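Local structure of type IV pilin structural subunit (Pseudomonas aeruginosa, 3JYZ) at residues K55-V60 / I72-D77; N86-S91 / G138-E143; S91-D96 / Q130-M135. The protein probably serves as the major building block of type IV pili, assembling into thin surface filaments of the kind used for adhesion and twitching motility. All blocks are in the same frame, centred on the assembly; numbering follows the deposited sequence.

Overall arrangement
All three contacts meet on one antiparallel sheet. Interaction 1 pairs two of its strands as a hairpin, while interactions 2 and 3 share strand 87-95 and fasten parts of the Cys119-Cys149 loop to it. Interactions 1 and 2 touch through neighbouring strands 70-74 and 87-95. Interactions 1 and 3 lie on opposite sides of the chain's centre, with centres about 25 Å apart. Each mixes buried and more open residues: backbone bonds dominate interaction 1, with apolar side chains beneath helix 4-28; interaction 2 gathers bonds around one carbonyl and one hydroxyl pair; interaction 3 depends on aromatic side chains and a single phenol hydrogen bond.

Interaction 1: residues K55-V60 / I72-D77; sequences KYVTSV and ITYVAD
Thr58 and Ser59 together sit opposite the single residue Thr73, a classic beta bulge in the antiparallel hairpin formed by strands 57-62 and 70-74 of the pilin sheet. Thr58 N gives a hydrogen bond to Thr73 O (2.7 Å), Ser59 N adds a weak one to that oxygen (3.3 Å), and Thr73 N answers with a nearly straight bond to Ser59 O (170°). The bulge shifts the register by one residue between the Val57-Tyr74 and Val60-Ile72 pairs, both non-hydrogen-bonded, yet their four side chains still share one face. Helix 4-28 covers much of it.

Tyr74 is the side chain to follow. Its CG stands beside the backbone N (chi1 -69°), which lays the ring alongside Tyr56 O and Val57. Tyr74 CB lies 3.7 Å from Tyr56 O; its CD1 passes the same oxygen at 3.5 Å; its CE1 meets Val57 CG2 at 3.9 Å, an oblique approach to the ring. At the tip, OH is hydrogen-bonded to Val11 O of helix 4-28. Tyr56 O is also the acceptor for Val75 N, which comes in 48° above the carbonyl plane; Val75 occupies the N-cap position, right before helix 76-79. On the other face, one water ties the serine to the threonine, 2.7 Å from Ser59 OG and 2.8 Å from Thr73 OG1.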
loop_
_atom_site.group_PDB
_atom_site.type_symbol
_atom_site.label_atom_id
_atom_site.label_comp_id
_atom_site.label_asym_id
_atom_site.label_seq_id
_atom_site.Cartn_x
_atom_site.Cartn_y
_atom_site.Cartn_z
ATOM N N LYS A 55 4.731 -9.594 -13.844
ATOM C CA LYS A 55 4.818 -11.016 -13.679
ATOM C C LYS A 55 4.547 -11.463 -12.245
ATOM O O LYS A 55 3.977 -12.419 -12.054
ATOM C CB LYS A 55 6.215 -11.552 -14.118
ATOM C CG LYS A 55 6.368 -13.021 -13.911
ATOM C CD LYS A 55 7.709 -13.518 -14.455
ATOM C CE LYS A 55 7.956 -14.956 -14.049
ATOM N NZ LYS A 55 9.030 -15.607 -14.804
ATOM N N TYR A 56 4.839 -10.640 -11.341
ATOM C CA TYR A 56 4.795 -11.003 -9.930
ATOM C C TYR A 56 3.613 -10.342 -9.228
ATOM O O TYR A 56 3.325 -10.826 -8.172
ATOM C CB TYR A 56 6.101 -10.616 -9.236
ATOM C CG TYR A 56 7.313 -11.359 -9.753
ATOM C CD1 TYR A 56 7.252 -12.720 -10.028
ATOM C CD2 TYR A 56 8.516 -10.699 -9.965
ATOM C CE1 TYR A 56 8.357 -13.401 -10.500
ATOM C CE2 TYR A 56 9.627 -11.374 -10.436
ATOM C CZ TYR A 56 9.542 -12.724 -10.703
ATOM O OH TYR A 56 10.645 -13.401 -11.171
ATOM N N VAL A 57 3.039 -9.350 -9.766
ATOM C CA VAL A 57 1.966 -8.605 -9.152
ATOM C C VAL A 57 0.667 -8.724 -9.938
ATOM O O VAL A 57 0.651 -8.421 -11.048
ATOM C CB VAL A 57 2.333 -7.157 -8.999
ATOM C CG1 VAL A 57 1.206 -6.377 -8.374
ATOM C CG2 VAL A 57 3.543 -7.091 -8.140
ATOM N N THR A 58 -0.358 -9.243 -9.287
ATOM C CA THR A 58 -1.686 -9.344 -9.889
ATOM C C THR A 58 -2.336 -7.968 -9.987
ATOM O O THR A 58 -2.870 -7.595 -11.030
ATOM C CB THR A 58 -2.589 -10.269 -9.062
ATOM O OG1 THR A 58 -2.124 -11.616 -9.198
ATOM C CG2 THR A 58 -4.044 -10.195 -9.523
ATOM N N SER A 59 -2.263 -7.200 -8.907
ATOM C CA SER A 59 -2.980 -5.938 -8.847
ATOM C C SER A 59 -2.441 -5.036 -7.752
ATOM O O SER A 59 -1.895 -5.512 -6.753
ATOM C CB SER A 59 -4.477 -6.191 -8.628
ATOM O OG SER A 59 -4.709 -6.903 -7.422
ATOM N N VAL A 60 -2.595 -3.733 -7.965
ATOM C CA VAL A 60 -2.260 -2.711 -6.983
ATOM C C VAL A 60 -3.479 -1.807 -6.974
ATOM O O VAL A 60 -3.667 -1.011 -7.891
ATOM C CB VAL A 60 -1.028 -1.906 -7.429
ATOM C CG1 VAL A 60 -0.691 -0.828 -6.407
ATOM C CG2 VAL A 60 0.169 -2.844 -7.655
ATOM N N ILE A 72 -1.668 -4.516 -2.437
ATOM C CA ILE A 72 -0.901 -5.169 -3.485
ATOM C C ILE A 72 -1.144 -6.665 -3.364
ATOM O O ILE A 72 -0.922 -7.258 -2.297
ATOM C CB ILE A 72 0.589 -4.926 -3.323
ATOM C CG1 ILE A 72 0.888 -3.429 -3.273
ATOM C CG2 ILE A 72 1.358 -5.606 -4.456
ATOM C CD1 ILE A 72 2.338 -3.141 -2.897
ATOM N N THR A 73 -1.618 -7.265 -4.454
ATOM C CA THR A 73 -1.851 -8.699 -4.515
ATOM C C THR A 73 -0.812 -9.321 -5.433
ATOM O O THR A 73 -0.656 -8.905 -6.578
ATOM C CB THR A 73 -3.270 -8.995 -5.039
ATOM O OG1 THR A 73 -4.235 -8.417 -4.150
ATOM C CG2 THR A 73 -3.503 -10.511 -5.154
ATOM N N TYR A 74 -0.089 -10.314 -4.925
ATOM C CA TYR A 74 0.980 -10.954 -5.684
ATOM C C TYR A 74 0.518 -12.226 -6.377
ATOM O O TYR A 74 -0.411 -12.873 -5.913
ATOM C CB TYR A 74 2.136 -11.285 -4.739
ATOM C CG TYR A 74 2.821 -10.037 -4.270
ATOM C CD1 TYR A 74 3.872 -9.502 -4.987
ATOM C CD2 TYR A 74 2.382 -9.364 -3.138
ATOM C CE1 TYR A 74 4.498 -8.344 -4.582
ATOM C CE2 TYR A 74 3.003 -8.194 -2.721
ATOM C CZ TYR A 74 4.064 -7.699 -3.448
ATOM O OH TYR A 74 4.712 -6.538 -3.072
ATOM N N VAL A 75 1.166 -12.566 -7.487
ATOM C CA VAL A 75 0.907 -13.845 -8.141
ATOM C C VAL A 75 1.681 -14.898 -7.350
ATOM O O VAL A 75 2.897 -15.037 -7.501
ATOM C CB VAL A 75 1.327 -13.837 -9.621
ATOM C CG1 VAL A 75 0.785 -15.088 -10.328
ATOM C CG2 VAL A 75 0.818 -12.563 -10.318
ATOM N N ALA A 76 0.967 -15.605 -6.484
ATOM C CA ALA A 76 1.608 -16.484 -5.509
ATOM C C ALA A 76 2.596 -17.466 -6.141
ATOM O O ALA A 76 3.713 -17.624 -5.658
ATOM C CB ALA A 76 0.571 -17.212 -4.689
ATOM N N ASP A 77 2.211 -18.114 -7.233
ATOM C CA ASP A 77 3.089 -19.144 -7.783
ATOM C C ASP A 77 4.253 -18.627 -8.647
ATOM O O ASP A 77 5.120 -19.403 -9.060
ATOM C CB ASP A 77 2.286 -20.248 -8.485
ATOM C CG ASP A 77 1.623 -19.779 -9.766
ATOM O OD1 ASP A 77 1.836 -18.619 -10.178
ATOM O OD2 ASP A 77 0.892 -20.590 -10.371
HETATM O O HOH W 1 -4.854 -5.825 -4.904
#

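Interaction 2: residues N86-S91 / G138-E143; sequences NTLILS and GSVPQE
The long loop closed by the Cys119-Cys149 disulfide comes back to the sheet here, laying Gly138, Ser139 and Val140 against Asn86, Thr87 and Leu88 at the start of strand 87-95. The backbone grip centres on Thr87 O, which accepts two hydrogen bonds from successive amides. Ser139 N reaches it at 2.8 Å in an almost straight bond (171°), well above the carbonyl plane, and Val140 N comes at 3.0 Å from the opposite face of that plane, so the oxygen is clasped between them. Gly138, with no side chain, lets its CA come within 3.6 Å of Thr87 O.

A second layer of bonding involves hydroxyls. Thr87 OG1 and Ser139 OG lie 2.8 Å apart and are hydrogen-bonded, with either able to donate. Each is tucked between its own backbone N and carbonyl carbon (chi1 69° and 64°), the rotation that turns the two oxygens toward one another. Asn86 N adds a weak bond to Ser139 OG, and Ala84 O is another weak partner of that hydroxyl.

In the pilin fold this loop between the two cysteines is known as the D-region. Strand 114-120 pairs with strand 87-95 from Ile89 onward, and residues 138-140 take the same edge nearer the strand's start, at Thr87, without forming a strand themselves. Asn86 leaves the backbone away from the loop, and its ND2 bonds to Tyr74 O of the neighbouring strand.

An apolar contact flanks the polar set. Leu88 starts away from the loop, but its extended end swings back so that CD2 meets Val140 CB at 3.9 Å; the same leucine touches Val11, Leu15 and both disulfide cysteines. Ile89 CG1 lies against the Gly138 backbone, 3.6 Å from Gly138 N.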
loop_
_atom_site.group_PDB
_atom_site.type_symbol
_atom_site.label_atom_id
_atom_site.label_comp_id
_atom_site.label_asym_id
_atom_site.label_seq_id
_atom_site.Cartn_x
_atom_site.Cartn_y
_atom_site.Cartn_z
ATOM N N ASN A 86 -0.639 -13.634 0.133
ATOM C CA ASN A 86 -0.103 -12.925 -1.020
ATOM C C ASN A 86 -0.393 -11.435 -1.103
ATOM O O ASN A 86 -0.252 -10.836 -2.176
ATOM C CB ASN A 86 -0.494 -13.640 -2.322
ATOM C CG ASN A 86 -1.984 -13.611 -2.573
ATOM O OD1 ASN A 86 -2.775 -13.510 -1.638
ATOM N ND2 ASN A 86 -2.379 -13.685 -3.845
ATOM N N THR A 87 -0.779 -10.823 0.012
ATOM C CA THR A 87 -1.071 -9.387 -0.036
ATOM C C THR A 87 -0.248 -8.563 0.934
ATOM O O THR A 87 0.115 -9.020 2.029
ATOM C CB THR A 87 -2.565 -9.063 0.214
ATOM O OG1 THR A 87 -2.899 -9.337 1.581
ATOM C CG2 THR A 87 -3.456 -9.885 -0.706
ATOM N N LEU A 88 0.041 -7.341 0.497
ATOM C CA LEU A 88 0.566 -6.297 1.353
ATOM C C LEU A 88 -0.412 -5.124 1.346
ATOM O O LEU A 88 -1.095 -4.881 0.347
ATOM C CB LEU A 88 1.925 -5.812 0.844
ATOM C CG LEU A 88 3.094 -6.784 0.902
ATOM C CD1 LEU A 88 4.367 -6.113 0.375
ATOM C CD2 LEU A 88 3.289 -7.291 2.337
ATOM N N ILE A 89 -0.465 -4.404 2.463
ATOM C CA ILE A 89 -1.303 -3.223 2.588
ATOM C C ILE A 89 -0.415 -1.995 2.798
ATOM O O ILE A 89 0.489 -2.016 3.636
ATOM C CB ILE A 89 -2.263 -3.335 3.784
ATOM C CG1 ILE A 89 -3.034 -4.661 3.754
ATOM C CG2 ILE A 89 -3.201 -2.125 3.821
ATOM C CD1 ILE A 89 -3.890 -4.841 2.542
ATOM N N LEU A 90 -0.658 -0.940 2.027
ATOM C CA LEU A 90 0.023 0.340 2.216
ATOM C C LEU A 90 -1.015 1.357 2.684
ATOM O O LEU A 90 -1.960 1.662 1.959
ATOM C CB LEU A 90 0.681 0.824 0.920
ATOM C CG LEU A 90 1.535 -0.189 0.154
ATOM C CD1 LEU A 90 2.177 0.431 -1.096
ATOM C CD2 LEU A 90 2.605 -0.802 1.031
ATOM N N SER A 91 -0.830 1.883 3.892
ATOM C CA SER A 91 -1.813 2.767 4.517
ATOM C C SER A 91 -1.223 4.167 4.661
ATOM O O SER A 91 -0.167 4.333 5.274
ATOM C CB SER A 91 -2.198 2.218 5.894
ATOM O OG SER A 91 -2.759 0.914 5.794
ATOM N N GLY A 138 -2.017 -7.193 6.128
ATOM C CA GLY A 138 -1.816 -7.925 4.892
ATOM C C GLY A 138 -1.728 -9.417 5.179
ATOM O O GLY A 138 -2.104 -9.869 6.271
ATOM N N SER A 139 -1.210 -10.180 4.218
ATOM C CA SER A 139 -1.192 -11.641 4.337
ATOM C C SER A 139 0.115 -12.326 3.913
ATOM O O SER A 139 0.288 -13.522 4.126
ATOM C CB SER A 139 -2.400 -12.253 3.608
ATOM O OG SER A 139 -2.352 -12.001 2.217
ATOM N N VAL A 140 1.040 -11.590 3.307
ATOM C CA VAL A 140 2.356 -12.171 3.032
ATOM C C VAL A 140 2.997 -12.590 4.367
ATOM O O VAL A 140 3.083 -11.782 5.292
ATOM C CB VAL A 140 3.268 -11.155 2.301
ATOM C CG1 VAL A 140 4.705 -11.637 2.280
ATOM C CG2 VAL A 140 2.761 -10.907 0.864
ATOM N N PRO A 141 3.428 -13.859 4.495
ATOM C CA PRO A 141 4.057 -14.256 5.761
ATOM C C PRO A 141 5.298 -13.414 6.013
ATOM O O PRO A 141 6.006 -13.059 5.061
ATOM C CB PRO A 141 4.451 -15.718 5.517
ATOM C CG PRO A 141 3.446 -16.197 4.473
ATOM C CD PRO A 141 3.256 -14.998 3.572
ATOM N N GLN A 142 5.565 -13.100 7.278
ATOM C CA GLN A 142 6.618 -12.146 7.596
ATOM C C GLN A 142 7.986 -12.553 7.044
ATOM O O GLN A 142 8.762 -11.700 6.634
ATOM C CB GLN A 142 6.684 -11.892 9.108
ATOM C CG GLN A 142 7.142 -13.094 9.867
ATOM C CD GLN A 142 6.874 -13.029 11.356
ATOM O OE1 GLN A 142 6.572 -11.972 11.922
ATOM N NE2 GLN A 142 6.994 -14.176 12.007
ATOM N N GLU A 143 8.286 -13.851 7.011
ATOM C CA GLU A 143 9.602 -14.267 6.542
ATOM C C GLU A 143 9.807 -13.999 5.038
ATOM O O GLU A 143 10.929 -14.066 4.541
ATOM C CB GLU A 143 9.877 -15.736 6.891
ATOM C CG GLU A 143 9.030 -16.754 6.129
ATOM C CD GLU A 143 7.751 -17.155 6.858
ATOM O OE1 GLU A 143 7.258 -16.383 7.707
ATOM O OE2 GLU A 143 7.219 -18.252 6.568
#

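Interaction 3: residues S91-D96 / Q130-M135; sequences SPYIND and QGFTGM
Tyr93 and Phe132 each hold CG beside the backbone N (chi1 -62° and -67°), and with these torsions the two rings lean toward each other from strand 87-95 and the facing loop. They meet obliquely, planes 51° apart and centroids 5.3 Å apart. The closest touch is Tyr93 CD1 to Phe132 CD2 at 3.6 Å, with Phe132 CE2 beside the same CD1. Phe132 also has a cation-pi partner, Arg100, which bonds to Gln130 O as well.

Beyond the aromatic pair, the tyrosine's hydroxyl reaches the carbonyl of Thr133. Tyr93 OH donates a hydrogen bond to Thr133 O (2.8 Å), arriving well above the carbonyl plane. Met135, present as selenomethionine, bends at its second and third torsions. Its CG sits at the edge of the Tyr93 ring, near the ring plane and 3.5 Å from Tyr93 OH, while SE lies 3.7 Å from that oxygen. Met135 CG also rests 3.9 Å from Ser91 OG, so one loop residue spans two side chains of the strand.

The loop is the part of the pilin D-region that follows helix 125-129. Gly131 ends the helix in a Schellman motif with positive phi, and residues 132-135 then run across the sheet, Phe132 touching Ala118 and Met135 touching Thr120 of strand 114-120. Chemically, the phenol bond gives the hydroxyl of a buried tyrosine a partner and sets the direction of its hydrogen, while the Phe132 and Met135 contacts place the ring by shape alone.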
loop_
_atom_site.group_PDB
_atom_site.type_symbol
_atom_site.label_atom_id
_atom_site.label_comp_id
_atom_site.label_asym_id
_atom_site.label_seq_id
_atom_site.Cartn_x
_atom_site.Cartn_y
_atom_site.Cartn_z
ATOM N N SER A 91 -0.830 1.883 3.892
ATOM C CA SER A 91 -1.813 2.767 4.517
ATOM C C SER A 91 -1.223 4.167 4.661
ATOM O O SER A 91 -0.167 4.333 5.274
ATOM C CB SER A 91 -2.198 2.218 5.894
ATOM O OG SER A 91 -2.759 0.914 5.794
ATOM N N PRO A 92 -1.887 5.179 4.083
ATOM C CA PRO A 92 -1.363 6.555 4.110
ATOM C C PRO A 92 -1.860 7.408 5.283
ATOM O O PRO A 92 -2.996 7.262 5.748
ATOM C CB PRO A 92 -1.877 7.157 2.799
ATOM C CG PRO A 92 -3.130 6.385 2.489
ATOM C CD PRO A 92 -3.055 5.040 3.193
ATOM N N TYR A 93 -0.991 8.312 5.736
ATOM C CA TYR A 93 -1.287 9.233 6.831
ATOM C C TYR A 93 -0.774 10.611 6.476
ATOM O O TYR A 93 0.202 10.749 5.760
ATOM C CB TYR A 93 -0.597 8.772 8.120
ATOM C CG TYR A 93 -1.079 7.424 8.576
ATOM C CD1 TYR A 93 -0.621 6.258 7.966
ATOM C CD2 TYR A 93 -2.018 7.310 9.593
ATOM C CE1 TYR A 93 -1.084 5.022 8.365
ATOM C CE2 TYR A 93 -2.485 6.068 10.002
ATOM C CZ TYR A 93 -2.012 4.925 9.380
ATOM O OH TYR A 93 -2.468 3.679 9.783
ATOM N N ILE A 94 -1.439 11.644 6.976
ATOM C CA ILE A 94 -0.882 12.981 6.869
ATOM C C ILE A 94 -0.212 13.353 8.176
ATOM O O ILE A 94 -0.782 13.174 9.253
ATOM C CB ILE A 94 -1.937 14.030 6.467
ATOM C CG1 ILE A 94 -2.174 13.954 4.959
ATOM C CG2 ILE A 94 -1.463 15.435 6.840
ATOM C CD1 ILE A 94 -3.360 14.720 4.475
ATOM N N ASN A 95 1.023 13.826 8.045
ATOM C CA ASN A 95 1.852 14.285 9.144
ATOM C C ASN A 95 1.873 15.808 9.142
ATOM O O ASN A 95 2.368 16.423 8.197
ATOM C CB ASN A 95 3.271 13.752 8.929
ATOM C CG ASN A 95 4.288 14.406 9.835
ATOM O OD1 ASN A 95 3.953 14.877 10.916
ATOM N ND2 ASN A 95 5.544 14.430 9.396
ATOM N N ASP A 96 1.325 16.411 10.191
ATOM C CA ASP A 96 1.274 17.869 10.295
ATOM C C ASP A 96 2.491 18.456 11.012
ATOM O O ASP A 96 2.523 19.645 11.325
ATOM C CB ASP A 96 -0.024 18.316 10.981
ATOM C CG ASP A 96 -0.052 17.994 12.472
ATOM O OD1 ASP A 96 0.878 17.332 12.972
ATOM O OD2 ASP A 96 -1.012 18.416 13.155
ATOM N N GLN A 130 7.639 2.463 13.925
ATOM C CA GLN A 130 7.758 3.779 13.300
ATOM C C GLN A 130 6.654 4.715 13.782
ATOM O O GLN A 130 6.576 5.869 13.346
ATOM C CB GLN A 130 7.720 3.658 11.774
ATOM C CG GLN A 130 8.976 3.065 11.141
ATOM C CD GLN A 130 8.783 2.681 9.683
ATOM O OE1 GLN A 130 9.750 2.425 8.962
ATOM N NE2 GLN A 130 7.532 2.661 9.236
ATOM N N GLY A 131 5.806 4.208 14.670
ATOM C CA GLY A 131 4.758 5.004 15.292
ATOM C C GLY A 131 3.387 4.989 14.635
ATOM O O GLY A 131 2.490 5.717 15.064
ATOM N N PHE A 132 3.206 4.167 13.606
ATOM C CA PHE A 132 1.930 4.117 12.910
ATOM C C PHE A 132 0.939 3.254 13.672
ATOM O O PHE A 132 1.309 2.251 14.275
ATOM C CB PHE A 132 2.083 3.510 11.521
ATOM C CG PHE A 132 2.873 4.338 10.560
ATOM C CD1 PHE A 132 4.213 4.070 10.326
ATOM C CD2 PHE A 132 2.268 5.352 9.847
ATOM C CE1 PHE A 132 4.944 4.821 9.411
ATOM C CE2 PHE A 132 2.979 6.099 8.932
ATOM C CZ PHE A 132 4.320 5.841 8.704
ATOM N N THR A 133 -0.425 3.556 13.711
ATOM C CA THR A 133 -1.500 2.791 14.307
ATOM C C THR A 133 -2.696 2.696 13.345
ATOM O O THR A 133 -2.908 3.584 12.529
ATOM C CB THR A 133 -1.898 3.454 15.648
ATOM O OG1 THR A 133 -2.311 4.802 15.419
ATOM C CG2 THR A 133 -0.768 3.393 16.643
ATOM N N GLY A 134 -3.381 1.698 13.507
ATOM C CA GLY A 134 -4.651 1.541 12.808
ATOM C C GLY A 134 -4.661 0.805 11.471
ATOM O O GLY A 134 -5.719 0.680 10.845
HETATM N N MSE A 135 -3.511 0.304 11.029
HETATM C CA MSE A 135 -3.418 -0.332 9.710
HETATM C C MSE A 135 -4.140 -1.659 9.646
HETATM O O MSE A 135 -4.053 -2.460 10.569
HETATM C CB MSE A 135 -1.961 -0.624 9.335
HETATM C CG MSE A 135 -1.049 0.562 9.319
HETATM SE SE MSE A 135 -0.354 0.913 11.110
HETATM C CE MSE A 135 0.612 -0.754 11.430
#